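Local structure of TlmII (Streptoalloteichus hindustanus, 4HVM) at residues 34-45 with 131-142; 351-362 with 410-420. The protein takes part in the biosynthesis of tallysomycin, contains a condensation domain of the nonribosomal peptide synthetase type and may bind phosphopantetheine. All blocks are in the same frame, centred on the assembly; numbering follows the deposited sequence.

Contact 1: 34-45 with 131-142; sequences AAFAARGLLGSG and ETDVVLGVVAHQ. With SO4 (sulfate ion), chain F.
L42 and V135 meet on the face of a long antiparallel strand pair that also carries A38 and V139, where L42 CD1 lies 3.8 Å from V135 CG2. L42 holds CG opposite its own nitrogen across chi1 (170°), and this brings the branch over to the valine. Further along the same face, the two branches of V139 serve different neighbours: CG2 reaches A38 CB at 4.1 Å, and CG1 lies 3.8 Å from F36 CD2. The F36 ring covers the backbone of H141, whose N and CA sit over one of its faces. The imidazole directs its edge toward that ring in an offset edge-to-face pair, with centroids 5.4 Å apart and planes at 77°. A35 CB packs on a face of the histidine in a CH-pi contact, 3.5 Å from the ring centroid; ND1 is hydrogen-bonded to M143 N, which together with the A35 methyl limits the turning of the ring. Four hydrogen-bonded pairs, A37-A140 to G43-V134, fasten the backbones, and Q142 N to A35 O and G45 N to T132 O extend the bonding at the ends. At the polar end of the L42 face, D133 OD1 accepts S44 OG at 2.9 Å and T132 OG1 at 2.9 Å from opposite faces of its carboxylate. On the other sheet face, the bent R39 side chain offers NH2 weakly to two sulfate oxygens, O4 being 2.7 Å away. H141 and Q142 probably begin the segment equivalent to the condensation-domain HHxxxDG motif, with glutamine in the place of the second histidine. The pair lies inside a mixed sheet, with 122-128 next to 133-141 and 385-388 next to 36-44; helix 147-161 covers the L41 and L136 face, and helix 18-27 packs on A35 and H141.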
loop_
_atom_site.group_PDB
_atom_site.type_symbol
_atom_site.label_atom_id
_atom_site.label_comp_id
_atom_site.label_asym_id
_atom_site.label_seq_id
_atom_site.Cartn_x
_atom_site.Cartn_y
_atom_site.Cartn_z
ATOM N N ALA A 34 5.327 -12.097 2.220
ATOM C CA ALA A 34 4.850 -11.229 1.147
ATOM C C ALA A 34 3.614 -10.451 1.572
ATOM O O ALA A 34 3.259 -9.446 0.953
ATOM C CB ALA A 34 4.557 -12.038 -0.102
ATOM N N ALA A 35 2.954 -10.924 2.623
ATOM C CA ALA A 35 1.740 -10.282 3.110
ATOM C C ALA A 35 2.040 -9.217 4.155
ATOM O O ALA A 35 1.128 -8.560 4.655
ATOM C CB ALA A 35 0.801 -11.322 3.693
ATOM N N PHE A 36 3.316 -9.045 4.482
ATOM C CA PHE A 36 3.696 -8.170 5.585
ATOM C C PHE A 36 4.353 -6.870 5.143
ATOM O O PHE A 36 5.077 -6.826 4.149
ATOM C CB PHE A 36 4.598 -8.907 6.582
ATOM C CG PHE A 36 3.845 -9.767 7.548
ATOM C CD1 PHE A 36 3.416 -11.028 7.175
ATOM C CD2 PHE A 36 3.549 -9.311 8.824
ATOM C CE1 PHE A 36 2.711 -11.824 8.052
ATOM C CE2 PHE A 36 2.843 -10.102 9.710
ATOM C CZ PHE A 36 2.424 -11.363 9.322
ATOM N N ALA A 37 4.090 -5.814 5.905
ATOM C CA ALA A 37 4.677 -4.508 5.659
ATOM C C ALA A 37 5.064 -3.894 6.994
ATOM O O ALA A 37 4.482 -4.229 8.027
ATOM C CB ALA A 37 3.689 -3.610 4.936
ATOM N N ALA A 38 6.037 -2.990 6.977
ATOM C CA ALA A 38 6.488 -2.352 8.207
ATOM C C ALA A 38 6.514 -0.830 8.102
ATOM O O ALA A 38 7.047 -0.274 7.144
ATOM C CB ALA A 38 7.861 -2.877 8.598
ATOM N N ARG A 39 5.929 -0.166 9.092
ATOM C CA ARG A 39 6.001 1.284 9.209
ATOM C C ARG A 39 6.338 1.623 10.655
ATOM O O ARG A 39 6.212 0.771 11.535
ATOM C CB ARG A 39 4.672 1.927 8.811
ATOM C CG ARG A 39 4.239 1.628 7.381
ATOM C CD ARG A 39 5.221 2.193 6.372
ATOM N NE ARG A 39 5.382 1.308 5.221
ATOM C CZ ARG A 39 4.640 1.372 4.121
ATOM N NH1 ARG A 39 3.681 2.282 4.021
ATOM N NH2 ARG A 39 4.856 0.527 3.121
ATOM N N GLY A 40 6.768 2.856 10.905
ATOM C CA GLY A 40 7.134 3.253 12.252
ATOM C C GLY A 40 7.081 4.746 12.513
ATOM O O GLY A 40 7.235 5.553 11.599
ATOM N N LEU A 41 6.853 5.107 13.773
ATOM C CA LEU A 41 6.890 6.499 14.204
ATOM C C LEU A 41 8.072 6.711 15.142
ATOM O O LEU A 41 8.281 5.935 16.074
ATOM C CB LEU A 41 5.588 6.887 14.912
ATOM C CG LEU A 41 4.319 6.949 14.060
ATOM C CD1 LEU A 41 3.126 7.341 14.911
ATOM C CD2 LEU A 41 4.485 7.914 12.892
ATOM N N LEU A 42 8.845 7.761 14.892
ATOM C CA LEU A 42 9.995 8.072 15.732
ATOM C C LEU A 42 9.633 9.090 16.807
ATOM O O LEU A 42 9.206 10.202 16.501
ATOM C CB LEU A 42 11.151 8.598 14.881
ATOM C CG LEU A 42 12.343 9.193 15.630
ATOM C CD1 LEU A 42 12.967 8.169 16.562
ATOM C CD2 LEU A 42 13.371 9.715 14.645
ATOM N N GLY A 43 9.802 8.703 18.066
ATOM C CA GLY A 43 9.563 9.604 19.179
ATOM C C GLY A 43 10.868 10.140 19.733
ATOM O O GLY A 43 11.846 9.403 19.868
ATOM N N SER A 44 10.889 11.428 20.055
ATOM C CA SER A 44 12.100 12.055 20.563
ATOM C C SER A 44 11.809 12.965 21.752
ATOM O O SER A 44 10.980 13.868 21.664
ATOM C CB SER A 44 12.796 12.846 19.455
ATOM O OG SER A 44 14.084 13.273 19.869
ATOM N N GLY A 45 12.505 12.725 22.857
ATOM C CA GLY A 45 12.302 13.487 24.076
ATOM C C GLY A 45 12.361 12.571 25.281
ATOM O O GLY A 45 12.862 11.452 25.183
ATOM N N GLU A 131 19.129 7.934 24.314
ATOM C CA GLU A 131 18.547 8.425 25.556
ATOM C C GLU A 131 17.304 9.271 25.304
ATOM O O GLU A 131 16.531 9.540 26.224
ATOM C CB GLU A 131 19.580 9.228 26.346
ATOM C CG GLU A 131 20.822 8.430 26.700
ATOM C CD GLU A 131 20.497 7.156 27.461
ATOM O OE1 GLU A 131 21.051 6.093 27.108
ATOM O OE2 GLU A 131 19.693 7.219 28.415
ATOM N N THR A 132 17.115 9.689 24.057
ATOM C CA THR A 132 15.984 10.540 23.704
ATOM C C THR A 132 15.082 9.916 22.640
ATOM O O THR A 132 13.889 10.209 22.585
ATOM C CB THR A 132 16.451 11.923 23.204
ATOM O OG1 THR A 132 17.256 11.763 22.028
ATOM C CG2 THR A 132 17.261 12.640 24.274
ATOM N N ASP A 133 15.654 9.054 21.802
ATOM C CA ASP A 133 14.943 8.525 20.639
ATOM C C ASP A 133 14.392 7.114 20.824
ATOM O O ASP A 133 15.119 6.189 21.187
ATOM C CB ASP A 133 15.839 8.575 19.395
ATOM C CG ASP A 133 16.046 9.990 18.878
ATOM O OD1 ASP A 133 15.869 10.947 19.663
ATOM O OD2 ASP A 133 16.385 10.145 17.684
ATOM N N VAL A 134 13.096 6.961 20.561
ATOM C CA VAL A 134 12.439 5.660 20.590
ATOM C C VAL A 134 11.577 5.484 19.348
ATOM O O VAL A 134 10.770 6.352 19.020
ATOM C CB VAL A 134 11.540 5.506 21.826
ATOM C CG1 VAL A 134 10.769 4.196 21.762
ATOM C CG2 VAL A 134 12.366 5.578 23.094
ATOM N N VAL A 135 11.748 4.361 18.657
ATOM C CA VAL A 135 10.927 4.055 17.491
ATOM C C VAL A 135 9.799 3.092 17.839
ATOM O O VAL A 135 10.037 2.012 18.378
ATOM C CB VAL A 135 11.761 3.460 16.341
ATOM C CG1 VAL A 135 10.850 2.908 15.254
ATOM C CG2 VAL A 135 12.701 4.508 15.771
ATOM N N LEU A 136 8.571 3.500 17.537
ATOM C CA LEU A 136 7.420 2.616 17.657
ATOM C C LEU A 136 7.071 2.105 16.270
ATOM O O LEU A 136 6.598 2.863 15.427
ATOM C CB LEU A 136 6.225 3.359 18.249
ATOM C CG LEU A 136 4.943 2.535 18.401
ATOM C CD1 LEU A 136 4.999 1.605 19.613
ATOM C CD2 LEU A 136 3.730 3.443 18.465
ATOM N N GLY A 137 7.310 0.823 16.028
ATOM C CA GLY A 137 7.076 0.258 14.713
ATOM C C GLY A 137 5.979 -0.786 14.699
ATOM O O GLY A 137 5.698 -1.419 15.716
ATOM N N VAL A 138 5.356 -0.963 13.539
ATOM C CA VAL A 138 4.343 -1.995 13.370
ATOM C C VAL A 138 4.688 -2.889 12.182
ATOM O O VAL A 138 5.053 -2.410 11.107
ATOM C CB VAL A 138 2.922 -1.395 13.203
ATOM C CG1 VAL A 138 2.867 -0.430 12.024
ATOM C CG2 VAL A 138 1.888 -2.496 13.043
ATOM N N VAL A 139 4.594 -4.195 12.396
ATOM C CA VAL A 139 4.790 -5.167 11.329
ATOM C C VAL A 139 3.513 -5.981 11.189
ATOM O O VAL A 139 3.198 -6.798 12.052
ATOM C CB VAL A 139 5.964 -6.102 11.638
ATOM C CG1 VAL A 139 6.145 -7.110 10.517
ATOM C CG2 VAL A 139 7.236 -5.297 11.850
ATOM N N ALA A 140 2.776 -5.763 10.105
ATOM C CA ALA A 140 1.428 -6.310 10.020
ATOM C C ALA A 140 1.082 -7.011 8.713
ATOM O O ALA A 140 1.547 -6.633 7.640
ATOM C CB ALA A 140 0.407 -5.220 10.309
ATOM N N HIS A 141 0.246 -8.037 8.831
ATOM C CA HIS A 141 -0.314 -8.735 7.683
ATOM C C HIS A 141 -1.283 -7.793 6.974
ATOM O O HIS A 141 -2.073 -7.106 7.624
ATOM C CB HIS A 141 -1.049 -9.983 8.170
ATOM C CG HIS A 141 -1.320 -10.992 7.099
ATOM N ND1 HIS A 141 -2.270 -10.800 6.119
ATOM C CD2 HIS A 141 -0.779 -12.211 6.868
ATOM C CE1 HIS A 141 -2.297 -11.855 5.326
ATOM N NE2 HIS A 141 -1.401 -12.725 5.757
ATOM N N GLN A 142 -1.222 -7.761 5.647
ATOM C CA GLN A 142 -2.008 -6.805 4.868
ATOM C C GLN A 142 -3.509 -7.096 4.882
ATOM O O GLN A 142 -4.311 -6.255 4.479
ATOM C CB GLN A 142 -1.508 -6.742 3.423
ATOM C CG GLN A 142 -1.747 -8.017 2.633
ATOM C CD GLN A 142 -1.644 -7.803 1.136
ATOM O OE1 GLN A 142 -0.552 -7.826 0.568
ATOM N NE2 GLN A 142 -2.786 -7.594 0.490
HETATM S S SO4 F . 5.099 -2.161 1.314
HETATM O O1 SO4 F . 6.181 -1.770 0.412
HETATM O O2 SO4 F . 4.597 -3.486 0.959
HETATM O O3 SO4 F . 5.608 -2.191 2.683
HETATM O O4 SO4 F . 4.007 -1.195 1.209
#

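Contact 2: 351-362 with 410-420; sequences PRVAARWDVAVH and DTWDGTTTDLS
D410 grips R352 at the start: its OD2, on the syn lone pair, takes NH2 at 2.7 Å in the guanidinium plane, a salt bridge to which NH1 adds a weak bond. Next, W412 CE3 sits over the centre of the guanidinium, 3.4 Å from R352 CZ, but the planes are 55° apart, so this is no parallel stack; the W412 carbonyl also receives NH1 weakly. An alanine in place of R352 would probably leave the D410 carboxylate without its charged mate and take away the group packed against W412 CE3. D413 forms an Asx turn, OD1 accepting T415 N, while its carbonyl O takes A354 N at 2.9 Å. G414, at backbone angles that call for glycine, brings its carbonyl O to 3.3 Å from D358 CB. D358 O, beside T415 CG2, accepts T416 N at 3.0 Å and also T417 N. From T417 onward the chains run parallel: A360 N to T417 O, L419 N to A360 O and H362 N to L419 O bond them. D418 closes on H362: OD2 meets NE2 at 3.2 Å, nearly in the imidazole plane, while ND1 is bonded to E280, so two acidic side chains fix the ring's rotation. Turns thus lead into a parallel pair inside a mixed sheet, between strands 274-282 and 427-434 and facing helix 241-255, probably the C-terminal lobe of the condensation-domain fold.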
loop_
_atom_site.group_PDB
_atom_site.type_symbol
_atom_site.label_atom_id
_atom_site.label_comp_id
_atom_site.label_asym_id
_atom_site.label_seq_id
_atom_site.Cartn_x
_atom_site.Cartn_y
_atom_site.Cartn_z
ATOM N N PRO A 351 0.867 -17.247 -12.686
ATOM C CA PRO A 351 0.627 -16.115 -11.783
ATOM C C PRO A 351 0.841 -14.749 -12.440
ATOM O O PRO A 351 0.822 -13.735 -11.743
ATOM C CB PRO A 351 1.678 -16.330 -10.696
ATOM C CG PRO A 351 2.827 -16.935 -11.436
ATOM C CD PRO A 351 2.228 -17.789 -12.531
ATOM N N ARG A 352 1.047 -14.725 -13.754
ATOM C CA ARG A 352 1.249 -13.470 -14.479
ATOM C C ARG A 352 -0.077 -12.745 -14.730
ATOM O O ARG A 352 -0.447 -12.497 -15.877
ATOM C CB ARG A 352 1.932 -13.738 -15.819
ATOM C CG ARG A 352 3.238 -14.500 -15.725
ATOM C CD ARG A 352 4.385 -13.598 -15.299
ATOM N NE ARG A 352 5.665 -14.297 -15.374
ATOM C CZ ARG A 352 6.183 -15.016 -14.382
ATOM N NH1 ARG A 352 5.533 -15.131 -13.230
ATOM N NH2 ARG A 352 7.352 -15.621 -14.542
ATOM N N VAL A 353 -0.783 -12.399 -13.656
ATOM C CA VAL A 353 -2.119 -11.811 -13.767
ATOM C C VAL A 353 -2.104 -10.316 -14.083
ATOM O O VAL A 353 -3.130 -9.746 -14.457
ATOM C CB VAL A 353 -2.949 -12.047 -12.490
ATOM C CG1 VAL A 353 -3.194 -13.531 -12.278
ATOM C CG2 VAL A 353 -2.253 -11.436 -11.281
ATOM N N ALA A 354 -0.945 -9.685 -13.930
ATOM C CA ALA A 354 -0.830 -8.245 -14.146
ATOM C C ALA A 354 -0.046 -7.909 -15.412
ATOM O O ALA A 354 0.383 -6.773 -15.596
ATOM C CB ALA A 354 -0.191 -7.577 -12.935
ATOM N N ALA A 355 0.129 -8.897 -16.284
ATOM C CA ALA A 355 0.915 -8.724 -17.503
ATOM C C ALA A 355 0.350 -7.645 -18.422
ATOM O O ALA A 355 1.092 -7.001 -19.164
ATOM C CB ALA A 355 1.028 -10.042 -18.246
ATOM N N ARG A 356 -0.965 -7.451 -18.367
ATOM C CA ARG A 356 -1.639 -6.497 -19.244
ATOM C C ARG A 356 -1.804 -5.131 -18.583
ATOM O O ARG A 356 -2.300 -4.188 -19.200
ATOM C CB ARG A 356 -2.998 -7.042 -19.684
ATOM C CG ARG A 356 -2.928 -8.412 -20.345
ATOM C CD ARG A 356 -2.300 -8.361 -21.733
ATOM N NE ARG A 356 -3.318 -8.219 -22.773
ATOM C CZ ARG A 356 -3.906 -9.235 -23.398
ATOM N NH1 ARG A 356 -3.576 -10.487 -23.108
ATOM N NH2 ARG A 356 -4.826 -8.998 -24.322
ATOM N N TRP A 357 -1.399 -5.038 -17.321
ATOM C CA TRP A 357 -1.315 -3.756 -16.625
ATOM C C TRP A 357 -0.077 -3.737 -15.733
ATOM O O TRP A 357 -0.167 -3.549 -14.522
ATOM C CB TRP A 357 -2.592 -3.458 -15.822
ATOM C CG TRP A 357 -3.085 -4.580 -14.943
ATOM C CD1 TRP A 357 -2.620 -4.918 -13.704
ATOM C CD2 TRP A 357 -4.156 -5.488 -15.227
ATOM N NE1 TRP A 357 -3.324 -5.987 -13.207
ATOM C CE2 TRP A 357 -4.273 -6.356 -14.123
ATOM C CE3 TRP A 357 -5.023 -5.657 -16.310
ATOM C CZ2 TRP A 357 -5.222 -7.377 -14.072
ATOM C CZ3 TRP A 357 -5.964 -6.670 -16.258
ATOM C CH2 TRP A 357 -6.056 -7.516 -15.147
ATOM N N ASP A 358 1.083 -3.917 -16.362
ATOM C CA ASP A 358 2.337 -4.167 -15.651
ATOM C C ASP A 358 3.042 -2.920 -15.113
ATOM O O ASP A 358 4.247 -2.942 -14.862
ATOM C CB ASP A 358 3.297 -4.965 -16.539
ATOM C CG ASP A 358 3.642 -4.234 -17.819
ATOM O OD1 ASP A 358 2.923 -3.268 -18.150
ATOM O OD2 ASP A 358 4.621 -4.620 -18.493
ATOM N N VAL A 359 2.294 -1.839 -14.934
ATOM C CA VAL A 359 2.836 -0.650 -14.291
ATOM C C VAL A 359 2.040 -0.334 -13.033
ATOM O O VAL A 359 0.838 -0.074 -13.098
ATOM C CB VAL A 359 2.809 0.570 -15.227
ATOM C CG1 VAL A 359 3.358 1.793 -14.511
ATOM C CG2 VAL A 359 3.600 0.283 -16.495
ATOM N N ALA A 360 2.710 -0.365 -11.887
ATOM C CA ALA A 360 2.044 -0.121 -10.614
ATOM C C ALA A 360 2.522 1.170 -9.968
ATOM O O ALA A 360 3.720 1.377 -9.788
ATOM C CB ALA A 360 2.254 -1.294 -9.670
ATOM N N VAL A 361 1.575 2.037 -9.626
ATOM C CA VAL A 361 1.872 3.268 -8.907
ATOM C C VAL A 361 1.149 3.241 -7.571
ATOM O O VAL A 361 -0.060 3.032 -7.524
ATOM C CB VAL A 361 1.418 4.499 -9.694
ATOM C CG1 VAL A 361 1.746 5.766 -8.925
ATOM C CG2 VAL A 361 2.076 4.515 -11.064
ATOM N N HIS A 362 1.887 3.448 -6.486
ATOM C CA HIS A 362 1.313 3.310 -5.151
ATOM C C HIS A 362 0.969 4.647 -4.492
ATOM O O HIS A 362 1.140 5.711 -5.093
ATOM C CB HIS A 362 2.238 2.476 -4.261
ATOM C CG HIS A 362 2.561 1.129 -4.832
ATOM N ND1 HIS A 362 1.633 0.113 -4.913
ATOM C CD2 HIS A 362 3.706 0.635 -5.361
ATOM C CE1 HIS A 362 2.192 -0.950 -5.463
ATOM N NE2 HIS A 362 3.449 -0.660 -5.744
ATOM N N ASP A 410 7.722 -19.494 -8.214
ATOM C CA ASP A 410 7.551 -18.216 -8.892
ATOM C C ASP A 410 6.128 -17.683 -8.721
ATOM O O ASP A 410 5.171 -18.270 -9.225
ATOM C CB ASP A 410 7.888 -18.367 -10.378
ATOM C CG ASP A 410 7.877 -17.046 -11.124
ATOM O OD1 ASP A 410 7.993 -15.982 -10.476
ATOM O OD2 ASP A 410 7.760 -17.080 -12.367
ATOM N N THR A 411 5.997 -16.571 -8.004
ATOM C CA THR A 411 4.692 -15.959 -7.773
ATOM C C THR A 411 4.658 -14.500 -8.227
ATOM O O THR A 411 3.823 -13.721 -7.769
ATOM C CB THR A 411 4.276 -16.035 -6.288
ATOM O OG1 THR A 411 5.166 -15.240 -5.493
ATOM C CG2 THR A 411 4.294 -17.481 -5.795
ATOM N N TRP A 412 5.569 -14.137 -9.124
ATOM C CA TRP A 412 5.637 -12.779 -9.656
ATOM C C TRP A 412 4.435 -12.497 -10.556
ATOM O O TRP A 412 4.135 -13.284 -11.453
ATOM C CB TRP A 412 6.955 -12.595 -10.417
ATOM C CG TRP A 412 7.075 -11.308 -11.167
ATOM C CD1 TRP A 412 6.900 -10.051 -10.673
ATOM C CD2 TRP A 412 7.431 -11.152 -12.547
ATOM N NE1 TRP A 412 7.109 -9.120 -11.664
ATOM C CE2 TRP A 412 7.437 -9.771 -12.824
ATOM C CE3 TRP A 412 7.736 -12.048 -13.576
ATOM C CZ2 TRP A 412 7.735 -9.264 -14.087
ATOM C CZ3 TRP A 412 8.032 -11.543 -14.830
ATOM C CH2 TRP A 412 8.030 -10.164 -15.075
ATOM N N ASP A 413 3.747 -11.381 -10.318
ATOM C CA ASP A 413 2.497 -11.096 -11.029
ATOM C C ASP A 413 2.687 -10.531 -12.434
ATOM O O ASP A 413 1.730 -10.433 -13.202
ATOM C CB ASP A 413 1.562 -10.194 -10.202
ATOM C CG ASP A 413 2.148 -8.812 -9.927
ATOM O OD1 ASP A 413 3.236 -8.491 -10.452
ATOM O OD2 ASP A 413 1.504 -8.038 -9.185
ATOM N N GLY A 414 3.917 -10.152 -12.765
ATOM C CA GLY A 414 4.218 -9.661 -14.096
ATOM C C GLY A 414 4.480 -8.170 -14.161
ATOM O O GLY A 414 4.799 -7.640 -15.227
ATOM N N THR A 415 4.343 -7.486 -13.028
ATOM C CA THR A 415 4.606 -6.053 -12.973
ATOM C C THR A 415 6.081 -5.778 -13.239
ATOM O O THR A 415 6.955 -6.327 -12.568
ATOM C CB THR A 415 4.203 -5.450 -11.617
ATOM O OG1 THR A 415 2.824 -5.742 -11.356
ATOM C CG2 THR A 415 4.405 -3.938 -11.622
ATOM N N THR A 416 6.351 -4.938 -14.233
ATOM C CA THR A 416 7.725 -4.640 -14.626
ATOM C C THR A 416 8.202 -3.286 -14.116
ATOM O O THR A 416 9.396 -3.082 -13.909
ATOM C CB THR A 416 7.910 -4.701 -16.153
ATOM O OG1 THR A 416 6.991 -3.803 -16.790
ATOM C CG2 THR A 416 7.676 -6.117 -16.654
ATOM N N THR A 417 7.270 -2.361 -13.922
ATOM C CA THR A 417 7.603 -1.052 -13.374
ATOM C C THR A 417 6.779 -0.787 -12.120
ATOM O O THR A 417 5.563 -0.606 -12.189
ATOM C CB THR A 417 7.368 0.073 -14.400
ATOM O OG1 THR A 417 8.176 -0.156 -15.562
ATOM C CG2 THR A 417 7.720 1.428 -13.803
ATOM N N ASP A 418 7.451 -0.775 -10.973
ATOM C CA ASP A 418 6.792 -0.535 -9.697
ATOM C C ASP A 418 7.277 0.779 -9.091
ATOM O O ASP A 418 8.473 0.971 -8.883
ATOM C CB ASP A 418 7.062 -1.691 -8.735
ATOM C CG ASP A 418 6.097 -1.717 -7.570
ATOM O OD1 ASP A 418 6.269 -0.905 -6.634
ATOM O OD2 ASP A 418 5.168 -2.552 -7.592
ATOM N N LEU A 419 6.346 1.680 -8.801
ATOM C CA LEU A 419 6.713 3.012 -8.335
ATOM C C LEU A 419 6.003 3.366 -7.030
ATOM O O LEU A 419 4.776 3.369 -6.961
ATOM C CB LEU A 419 6.402 4.043 -9.424
ATOM C CG LEU A 419 7.144 5.378 -9.398
ATOM C CD1 LEU A 419 7.399 5.859 -10.818
ATOM C CD2 LEU A 419 6.350 6.415 -8.618
ATOM N N SER A 420 6.785 3.661 -5.995
ATOM C CA SER A 420 6.234 3.994 -4.687
ATOM C C SER A 420 6.871 5.266 -4.132
ATOM O O SER A 420 8.002 5.600 -4.481
ATOM C CB SER A 420 6.449 2.837 -3.712
ATOM O OG SER A 420 5.850 3.119 -2.460
HETATM O O HOH W 1 0.428 -3.799 -11.967
#

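Contact 1 comes first along the chain and is complete before contact 2 opens. Their centres are 27 Å apart, on opposite sides of the chain's centre, and the nearest atoms are about 6 Å apart without touching. Each belongs to a different mixed sheet, yet the sheets are linked: between 351-362 and 410-420 the chain sends out strand 385-388, which pairs with 36-44. I395 then touches both R39 and S420, and the sulfate bound by R39 lies about 6 Å from the S420 side chain. This crossing is consistent with the two-lobed build of condensation domains, and the sulfate may mark a pocket between the lobes.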